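PDB 2E4T: endoglucanase from Clostridium thermocellum, which hydrolyses internal beta-1,4-glucosidic bonds of cellulose and xyloglucan, this chain being its family 44 glycoside hydrolase module. Local coordinates for residues N171-N185 and V218-A231. Residues are numbered along the deposited sequence; the frame is centred on the assembly and turned at random.
Sequences NASTPTGIKGYSIDN and VKKVDPYAEIFGPA
Tyr-181 and Ile-227 pair across strands 180-183 and 226-231, which lie side by side in the TIM barrel's parallel sheet, with helix 204-221 in the crossover between them: a beta-alpha-beta unit. Tyr-181 N donates to Glu-226 O, and Tyr-181 O accepts from Phe-228 N (2.9 Å). The Tyr-181 side chain leaves on the face turned to the barrel's helices. Tyr-181 CB lies 4.2 Å from Ile-227 CD1. With CG anti to the carbonyl carbon (chi1 -64°), the ring points its tip toward the N-terminal end of strand 180-183: Tyr-181 CD2 meets Val-218 CG1 at 3.9 Å, and Tyr-181 CE2 has Ala-225 CB 3.7 Å away at the ring edge. Val-162 and Leu-165 of helix 158-169 pack against it. At the tip, Tyr-181 OH donates to a water (2.8 Å) that in turn donates to Ile-178 O and Asp-222 OD2. Asp-222 OD2 also takes Ala-172 N on its syn lone pair, in a rather bent bond of 2.8 Å (143°), while Asp-222 OD1 closes an Asx turn with Tyr-224 N. The chemistry thus changes along one side chain, from apolar packing to a buried polar network in which Asp-222, probably ionised, ties together the two loops preceding the strands.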
ATOM      1  N   ASN A 171      -9.634 -15.184 -14.900  1.00  6.86           N
ATOM      2  CA  ASN A 171      -8.254 -14.931 -14.570  1.00  6.32           C
ATOM      3  C   ASN A 171      -7.982 -13.422 -14.444  1.00  6.64           C
ATOM      4  O   ASN A 171      -8.840 -12.560 -14.741  1.00  6.68           O
ATOM      5  CB  ASN A 171      -7.322 -15.664 -15.523  1.00  8.48           C
ATOM      6  CG  ASN A 171      -7.306 -15.075 -16.941  1.00  8.86           C
ATOM      7  OD1 ASN A 171      -7.239 -13.880 -17.106  1.00  9.23           O
ATOM      8  ND2 ASN A 171      -7.499 -15.901 -17.961  1.00 14.78           N
ATOM      9  N   ALA A 172      -6.748 -13.107 -14.029  1.00  6.57           N
ATOM     10  CA  ALA A 172      -6.379 -11.721 -13.752  1.00  7.03           C
ATOM     11  C   ALA A 172      -6.439 -10.803 -14.952  1.00  8.16           C
ATOM     12  O   ALA A 172      -6.420  -9.573 -14.766  1.00 10.17           O
ATOM     13  CB  ALA A 172      -4.990 -11.676 -13.165  1.00  7.19           C
ATOM     14  N   SER A 173      -6.471 -11.352 -16.176  1.00  7.85           N
ATOM     15  CA  SER A 173      -6.571 -10.506 -17.375  1.00  8.85           C
ATOM     16  C   SER A 173      -8.006 -10.121 -17.710  1.00  8.75           C
ATOM     17  O   SER A 173      -8.193  -9.344 -18.639  1.00 11.01           O
ATOM     18  CB  SER A 173      -5.955 -11.174 -18.577  1.00 10.98           C
ATOM     19  OG  SER A 173      -6.783 -12.201 -19.133  1.00 11.99           O
ATOM     20  N   THR A 174      -8.988 -10.657 -16.983  1.00  7.73           N
ATOM     21  CA  THR A 174     -10.390 -10.430 -17.266  1.00  7.79           C
ATOM     22  C   THR A 174     -10.937  -9.324 -16.379  1.00  7.70           C
ATOM     23  O   THR A 174     -10.334  -9.001 -15.337  1.00  9.27           O
ATOM     24  CB  THR A 174     -11.214 -11.707 -17.092  1.00  9.04           C
ATOM     25  OG1 THR A 174     -11.338 -12.026 -15.708  1.00  9.47           O
ATOM     26  CG2 THR A 174     -10.610 -12.895 -17.874  1.00  9.90           C
ATOM     27  N   PRO A 175     -12.115  -8.760 -16.723  1.00  8.10           N
ATOM     28  CA  PRO A 175     -12.580  -7.616 -15.999  1.00  9.64           C
ATOM     29  C   PRO A 175     -12.830  -7.821 -14.502  1.00  9.05           C
ATOM     30  O   PRO A 175     -12.690  -6.869 -13.741  1.00 11.62           O
ATOM     31  CB  PRO A 175     -13.878  -7.220 -16.757  1.00 10.75           C
ATOM     32  CG  PRO A 175     -13.581  -7.612 -18.191  1.00 10.32           C
ATOM     33  CD  PRO A 175     -12.839  -8.944 -17.994  1.00  9.05           C
ATOM     34  N   THR A 176     -13.237  -9.007 -14.080  1.00  7.62           N
ATOM     35  CA  THR A 176     -13.553  -9.293 -12.682  1.00  8.00           C
ATOM     36  C   THR A 176     -12.507 -10.154 -12.007  1.00  7.34           C
ATOM     37  O   THR A 176     -12.675 -10.534 -10.833  1.00  7.94           O
ATOM     38  CB  THR A 176     -14.919  -9.925 -12.478  1.00 10.24           C
ATOM     39  OG1 THR A 176     -15.042 -11.131 -13.186  1.00 13.42           O
ATOM     40  CG2 THR A 176     -16.032  -9.027 -12.945  1.00 11.55           C
ATOM     41  N   GLY A 177     -11.407 -10.488 -12.680  1.00  6.68           N
ATOM     42  CA  GLY A 177     -10.445 -11.349 -12.053  1.00  6.82           C
ATOM     43  C   GLY A 177      -9.734 -10.666 -10.913  1.00  6.43           C
ATOM     44  O   GLY A 177      -9.535  -9.444 -10.893  1.00  7.51           O
ATOM     45  N   ILE A 178      -9.261 -11.479  -9.972  1.00  6.27           N
ATOM     46  CA  ILE A 178      -8.367 -10.994  -8.909  1.00  5.74           C
ATOM     47  C   ILE A 178      -6.982 -10.811  -9.535  1.00  5.78           C
ATOM     48  O   ILE A 178      -6.392 -11.719 -10.130  1.00  6.43           O
ATOM     49  CB  ILE A 178      -8.348 -12.012  -7.762  1.00  6.44           C
ATOM     50  CG1 ILE A 178      -9.724 -11.909  -7.060  1.00  7.32           C
ATOM     51  CG2 ILE A 178      -7.188 -11.733  -6.807  1.00  6.66           C
ATOM     52  CD1 ILE A 178     -10.034 -13.066  -6.140  1.00  8.29           C
ATOM     53  N   LYS A 179      -6.446  -9.577  -9.436  1.00  5.52           N
ATOM     54  CA  LYS A 179      -5.244  -9.228 -10.179  1.00  5.77           C
ATOM     55  C   LYS A 179      -3.949  -9.625  -9.521  1.00  5.58           C
ATOM     56  O   LYS A 179      -2.955  -9.862 -10.227  1.00  6.40           O
ATOM     57  CB  LYS A 179      -5.228  -7.731 -10.541  1.00  5.87           C
ATOM     58  CG  LYS A 179      -6.168  -7.346 -11.633  1.00  6.93           C
ATOM     59  CD  LYS A 179      -6.068  -5.795 -11.906  1.00  7.61           C
ATOM     60  CE  LYS A 179      -6.805  -5.290 -13.112  1.00  9.31           C
ATOM     61  NZ  LYS A 179      -8.265  -5.369 -12.926  1.00 10.61           N
ATOM     62  N   GLY A 180      -3.923  -9.680  -8.178  1.00  5.57           N
ATOM     63  CA  GLY A 180      -2.674  -9.918  -7.496  1.00  5.89           C
ATOM     64  C   GLY A 180      -2.814 -10.826  -6.301  1.00  4.82           C
ATOM     65  O   GLY A 180      -3.872 -10.886  -5.669  1.00  5.02           O
ATOM     66  N   TYR A 181      -1.693 -11.523  -6.008  1.00  4.85           N
ATOM     67  CA  TYR A 181      -1.587 -12.349  -4.831  1.00  4.94           C
ATOM     68  C   TYR A 181      -0.311 -12.003  -4.117  1.00  5.03           C
ATOM     69  O   TYR A 181       0.745 -11.779  -4.725  1.00  5.72           O
ATOM     70  CB  TYR A 181      -1.559 -13.849  -5.202  1.00  5.49           C
ATOM     71  CG  TYR A 181      -2.848 -14.304  -5.854  1.00  5.04           C
ATOM     72  CD1 TYR A 181      -3.969 -14.589  -5.091  1.00  5.58           C
ATOM     73  CD2 TYR A 181      -2.956 -14.357  -7.245  1.00  5.88           C
ATOM     74  CE1 TYR A 181      -5.186 -14.969  -5.693  1.00  5.76           C
ATOM     75  CE2 TYR A 181      -4.150 -14.696  -7.852  1.00  6.25           C
ATOM     76  CZ  TYR A 181      -5.283 -14.985  -7.081  1.00  5.64           C
ATOM     77  OH  TYR A 181      -6.489 -15.338  -7.629  1.00  6.52           O
ATOM     78  N   SER A 182      -0.388 -12.001  -2.763  1.00  5.07           N
ATOM     79  CA  SER A 182       0.782 -11.752  -1.927  1.00  5.75           C
ATOM     80  C   SER A 182       1.322 -13.050  -1.342  1.00  5.27           C
ATOM     81  O   SER A 182       0.544 -13.949  -0.962  1.00  5.42           O
ATOM     82  CB  SER A 182       0.368 -10.819  -0.772  1.00  6.84           C
ATOM     83  OG  SER A 182       1.399 -10.531   0.150  0.60  4.87           O
ATOM     84  N   ILE A 183       2.654 -13.099  -1.233  1.00  5.22           N
ATOM     85  CA  ILE A 183       3.337 -14.214  -0.564  1.00  5.24           C
ATOM     86  C   ILE A 183       3.249 -13.945   0.981  1.00  5.31           C
ATOM     87  O   ILE A 183       4.170 -13.445   1.611  1.00  6.05           O
ATOM     88  CB  ILE A 183       4.768 -14.351  -1.041  1.00  5.41           C
ATOM     89  CG1 ILE A 183       4.830 -14.503  -2.566  1.00  6.57           C
ATOM     90  CG2 ILE A 183       5.383 -15.620  -0.419  0.60  9.70           C
ATOM     91  CD1 ILE A 183       6.126 -14.260  -3.188  0.60  5.79           C
ATOM     92  N   ASP A 184       2.078 -14.253   1.534  1.00  5.31           N
ATOM     93  CA  ASP A 184       1.896 -14.112   2.991  1.00  5.19           C
ATOM     94  C   ASP A 184       2.095 -12.644   3.421  1.00  4.79           C
ATOM     95  O   ASP A 184       1.780 -11.713   2.647  1.00  6.09           O
ATOM     96  CB  ASP A 184       2.763 -15.154   3.733  1.00  5.34           C
ATOM     97  CG  ASP A 184       2.211 -15.624   5.054  1.00  5.30           C
ATOM     98  OD1 ASP A 184       2.216 -14.805   6.010  1.00  5.29           O
ATOM     99  OD2 ASP A 184       1.787 -16.811   5.142  1.00  6.36           O
ATOM    100  N   ASN A 185       2.526 -12.477   4.661  1.00  4.85           N
ATOM    101  CA  ASN A 185       2.537 -11.179   5.310  1.00  4.71           C
ATOM    102  C   ASN A 185       3.687 -11.199   6.332  1.00  4.69           C
ATOM    103  O   ASN A 185       3.762 -12.085   7.165  1.00  5.52           O
ATOM    104  CB  ASN A 185       1.216 -11.003   6.109  1.00  5.12           C
ATOM    105  CG  ASN A 185       1.140  -9.629   6.756  1.00  5.04           C
ATOM    106  OD1 ASN A 185       1.093  -8.585   6.030  1.00  6.84           O
ATOM    107  ND2 ASN A 185       1.204  -9.586   8.080  1.00  5.69           N
ATOM    108  N   VAL A 218       1.111 -20.572  -8.461  1.00  6.13           N
ATOM    109  CA  VAL A 218       0.041 -19.635  -8.828  1.00  6.16           C
ATOM    110  C   VAL A 218       0.027 -19.402 -10.333  1.00  6.17           C
ATOM    111  O   VAL A 218      -1.040 -19.413 -10.960  1.00  6.70           O
ATOM    112  CB  VAL A 218       0.238 -18.282  -8.077  1.00  6.33           C
ATOM    113  CG1 VAL A 218      -0.738 -17.220  -8.616  1.00  7.23           C
ATOM    114  CG2 VAL A 218       0.082 -18.473  -6.604  1.00  7.56           C
ATOM    115  N   LYS A 219       1.209 -19.151 -10.911  1.00  6.20           N
ATOM    116  CA  LYS A 219       1.271 -18.771 -12.337  1.00  6.92           C
ATOM    117  C   LYS A 219       0.921 -19.923 -13.266  1.00  6.85           C
ATOM    118  O   LYS A 219       0.547 -19.662 -14.407  1.00  7.75           O
ATOM    119  CB  LYS A 219       2.606 -18.131 -12.646  1.00  8.00           C
ATOM    120  CG  LYS A 219       2.636 -16.738 -11.962  1.00  9.42           C
ATOM    121  CD  LYS A 219       3.921 -16.006 -12.205  1.00 12.75           C
ATOM    122  CE  LYS A 219       3.889 -14.616 -11.685  1.00 10.86           C
ATOM    123  NZ  LYS A 219       3.484 -13.552 -12.539  1.00 14.64           N
ATOM    124  N   LYS A 220       1.023 -21.185 -12.808  1.00  7.29           N
ATOM    125  CA  LYS A 220       0.510 -22.287 -13.619  1.00  7.44           C
ATOM    126  C   LYS A 220      -1.011 -22.231 -13.739  1.00  8.02           C
ATOM    127  O   LYS A 220      -1.581 -22.658 -14.766  1.00 10.71           O
ATOM    128  CB  LYS A 220       0.955 -23.610 -13.039  1.00  8.37           C
ATOM    129  CG  LYS A 220       2.355 -23.953 -13.358  1.00 12.87           C
ATOM    130  CD  LYS A 220       2.664 -25.387 -13.278  1.00 22.13           C
ATOM    131  CE  LYS A 220       3.195 -25.717 -11.926  1.00 25.38           C
ATOM    132  NZ  LYS A 220       3.516 -27.201 -11.878  1.00 27.80           N
ATOM    133  N   VAL A 221      -1.691 -21.709 -12.711  1.00  6.65           N
ATOM    134  CA  VAL A 221      -3.159 -21.607 -12.737  1.00  6.75           C
ATOM    135  C   VAL A 221      -3.587 -20.309 -13.429  1.00  6.83           C
ATOM    136  O   VAL A 221      -4.533 -20.310 -14.231  1.00  8.04           O
ATOM    137  CB  VAL A 221      -3.734 -21.645 -11.300  1.00  7.30           C
ATOM    138  CG1 VAL A 221      -5.235 -21.475 -11.306  1.00  8.12           C
ATOM    139  CG2 VAL A 221      -3.318 -22.961 -10.632  1.00  8.30           C
ATOM    140  N   ASP A 222      -2.926 -19.192 -13.089  1.00  6.77           N
ATOM    141  CA  ASP A 222      -3.262 -17.879 -13.628  1.00  6.33           C
ATOM    142  C   ASP A 222      -1.982 -17.209 -14.074  1.00  6.71           C
ATOM    143  O   ASP A 222      -1.311 -16.527 -13.287  1.00  6.82           O
ATOM    144  CB  ASP A 222      -4.000 -16.991 -12.634  1.00  7.07           C
ATOM    145  CG  ASP A 222      -4.518 -15.737 -13.284  1.00  6.31           C
ATOM    146  OD1 ASP A 222      -4.060 -15.407 -14.424  1.00  7.36           O
ATOM    147  OD2 ASP A 222      -5.382 -15.062 -12.656  1.00  7.35           O
ATOM    148  N   PRO A 223      -1.604 -17.392 -15.350  1.00  7.52           N
ATOM    149  CA  PRO A 223      -0.359 -16.809 -15.835  1.00  7.62           C
ATOM    150  C   PRO A 223      -0.358 -15.294 -15.802  1.00  7.37           C
ATOM    151  O   PRO A 223       0.732 -14.693 -15.999  1.00  8.61           O
ATOM    152  CB  PRO A 223      -0.263 -17.316 -17.290  1.00 10.40           C
ATOM    153  CG  PRO A 223      -1.244 -18.441 -17.402  1.00 13.67           C
ATOM    154  CD  PRO A 223      -2.273 -18.240 -16.358  1.00  8.85           C
ATOM    155  N   TYR A 224      -1.531 -14.675 -15.657  1.00  6.71           N
ATOM    156  CA  TYR A 224      -1.645 -13.220 -15.721  1.00  7.01           C
ATOM    157  C   TYR A 224      -1.621 -12.596 -14.333  1.00  6.68           C
ATOM    158  O   TYR A 224      -1.567 -11.349 -14.214  1.00  7.75           O
ATOM    159  CB  TYR A 224      -2.980 -12.834 -16.411  1.00  7.91           C
ATOM    160  CG  TYR A 224      -3.049 -13.493 -17.761  1.00  9.69           C
ATOM    161  CD1 TYR A 224      -2.330 -13.034 -18.833  1.00 14.28           C
ATOM    162  CD2 TYR A 224      -3.819 -14.629 -17.948  1.00 11.09           C
ATOM    163  CE1 TYR A 224      -2.377 -13.729 -20.074  1.00 18.63           C
ATOM    164  CE2 TYR A 224      -3.906 -15.324 -19.161  1.00 14.58           C
ATOM    165  CZ  TYR A 224      -3.151 -14.881 -20.203  1.00 16.46           C
ATOM    166  OH  TYR A 224      -3.192 -15.529 -21.420  1.00 20.10           O
ATOM    167  N   ALA A 225      -1.687 -13.398 -13.274  1.00  6.56           N
ATOM    168  CA  ALA A 225      -1.746 -12.835 -11.919  1.00  6.52           C
ATOM    169  C   ALA A 225      -0.381 -12.276 -11.529  1.00  6.24           C
ATOM    170  O   ALA A 225       0.661 -12.858 -11.872  1.00  8.05           O
ATOM    171  CB  ALA A 225      -2.180 -13.931 -10.949  1.00  8.24           C
ATOM    172  N   GLU A 226      -0.410 -11.184 -10.776  1.00  5.69           N
ATOM    173  CA  GLU A 226       0.827 -10.557 -10.300  1.00  5.30           C
ATOM    174  C   GLU A 226       1.155 -11.068  -8.911  1.00  5.31           C
ATOM    175  O   GLU A 226       0.266 -11.089  -8.037  1.00  6.89           O
ATOM    176  CB  GLU A 226       0.654  -9.034 -10.292  1.00  5.57           C
ATOM    177  CG  GLU A 226       0.669  -8.501 -11.700  1.00  6.47           C
ATOM    178  CD  GLU A 226       0.484  -6.996 -11.799  1.00  6.85           C
ATOM    179  OE1 GLU A 226      -0.354  -6.416 -11.076  1.00  7.31           O
ATOM    180  OE2 GLU A 226       1.187  -6.382 -12.606  1.00 11.60           O
ATOM    181  N   ILE A 227       2.425 -11.420  -8.721  1.00  5.11           N
ATOM    182  CA  ILE A 227       2.912 -11.869  -7.414  1.00  4.97           C
ATOM    183  C   ILE A 227       3.647 -10.736  -6.730  1.00  4.77           C
ATOM    184  O   ILE A 227       4.568 -10.101  -7.284  1.00  5.27           O
ATOM    185  CB  ILE A 227       3.852 -13.110  -7.620  1.00  5.64           C
ATOM    186  CG1 ILE A 227       3.033 -14.322  -8.038  1.00  7.15           C
ATOM    187  CG2 ILE A 227       4.685 -13.359  -6.362  1.00  6.62           C
ATOM    188  CD1 ILE A 227       2.196 -14.937  -6.832  1.00  9.37           C
ATOM    189  N   PHE A 228       3.219 -10.498  -5.471  1.00  4.98           N
ATOM    190  CA  PHE A 228       3.745  -9.460  -4.599  1.00  4.73           C
ATOM    191  C   PHE A 228       4.530 -10.111  -3.454  1.00  4.92           C
ATOM    192  O   PHE A 228       4.037 -11.069  -2.826  1.00  5.46           O
ATOM    193  CB  PHE A 228       2.568  -8.692  -3.923  1.00  4.92           C
ATOM    194  CG  PHE A 228       1.778  -7.771  -4.813  1.00  5.10           C
ATOM    195  CD1 PHE A 228       1.098  -8.238  -5.932  1.00  5.19           C
ATOM    196  CD2 PHE A 228       1.684  -6.418  -4.492  1.00  5.12           C
ATOM    197  CE1 PHE A 228       0.337  -7.382  -6.716  1.00  5.57           C
ATOM    198  CE2 PHE A 228       0.902  -5.563  -5.267  1.00  5.79           C
ATOM    199  CZ  PHE A 228       0.233  -6.054  -6.402  1.00  5.83           C
ATOM    200  N   GLY A 229       5.704  -9.558  -3.147  1.00  4.99           N
ATOM    201  CA  GLY A 229       6.412  -9.983  -1.963  1.00  5.20           C
ATOM    202  C   GLY A 229       7.579  -9.047  -1.730  1.00  4.65           C
ATOM    203  O   GLY A 229       7.943  -8.268  -2.623  1.00  5.03           O
ATOM    204  N   PRO A 230       8.166  -9.088  -0.520  1.00  4.94           N
ATOM    205  CA  PRO A 230       7.875 -10.033   0.555  1.00  5.07           C
ATOM    206  C   PRO A 230       6.908  -9.550   1.635  1.00  4.99           C
ATOM    207  O   PRO A 230       6.743 -10.238   2.641  1.00  6.06           O
ATOM    208  CB  PRO A 230       9.288 -10.376   1.158  1.00  5.73           C
ATOM    209  CG  PRO A 230      10.263  -9.401   0.503  1.00  5.64           C
ATOM    210  CD  PRO A 230       9.402  -8.342  -0.231  1.00  5.64           C
ATOM    211  N   ALA A 231       6.297  -8.357   1.438  1.00  4.85           N
ATOM    212  CA  ALA A 231       5.368  -7.801   2.451  1.00  5.24           C
ATOM    213  C   ALA A 231       6.119  -7.573   3.772  1.00  5.06           C
ATOM    214  O   ALA A 231       5.634  -7.883   4.870  1.00  5.54           O
ATOM    215  CB  ALA A 231       4.117  -8.641   2.630  1.00  6.75           C
TER
HETATM  216  O   HOH W   1      -6.629 -14.500 -10.266  1.00  6.66           O
HETATM  217  O   HOH W   2      -2.591  -9.067 -12.887  1.00  8.53           O
HETATM  218  O   HOH W   3       6.871 -12.923   1.834  1.00  6.13           O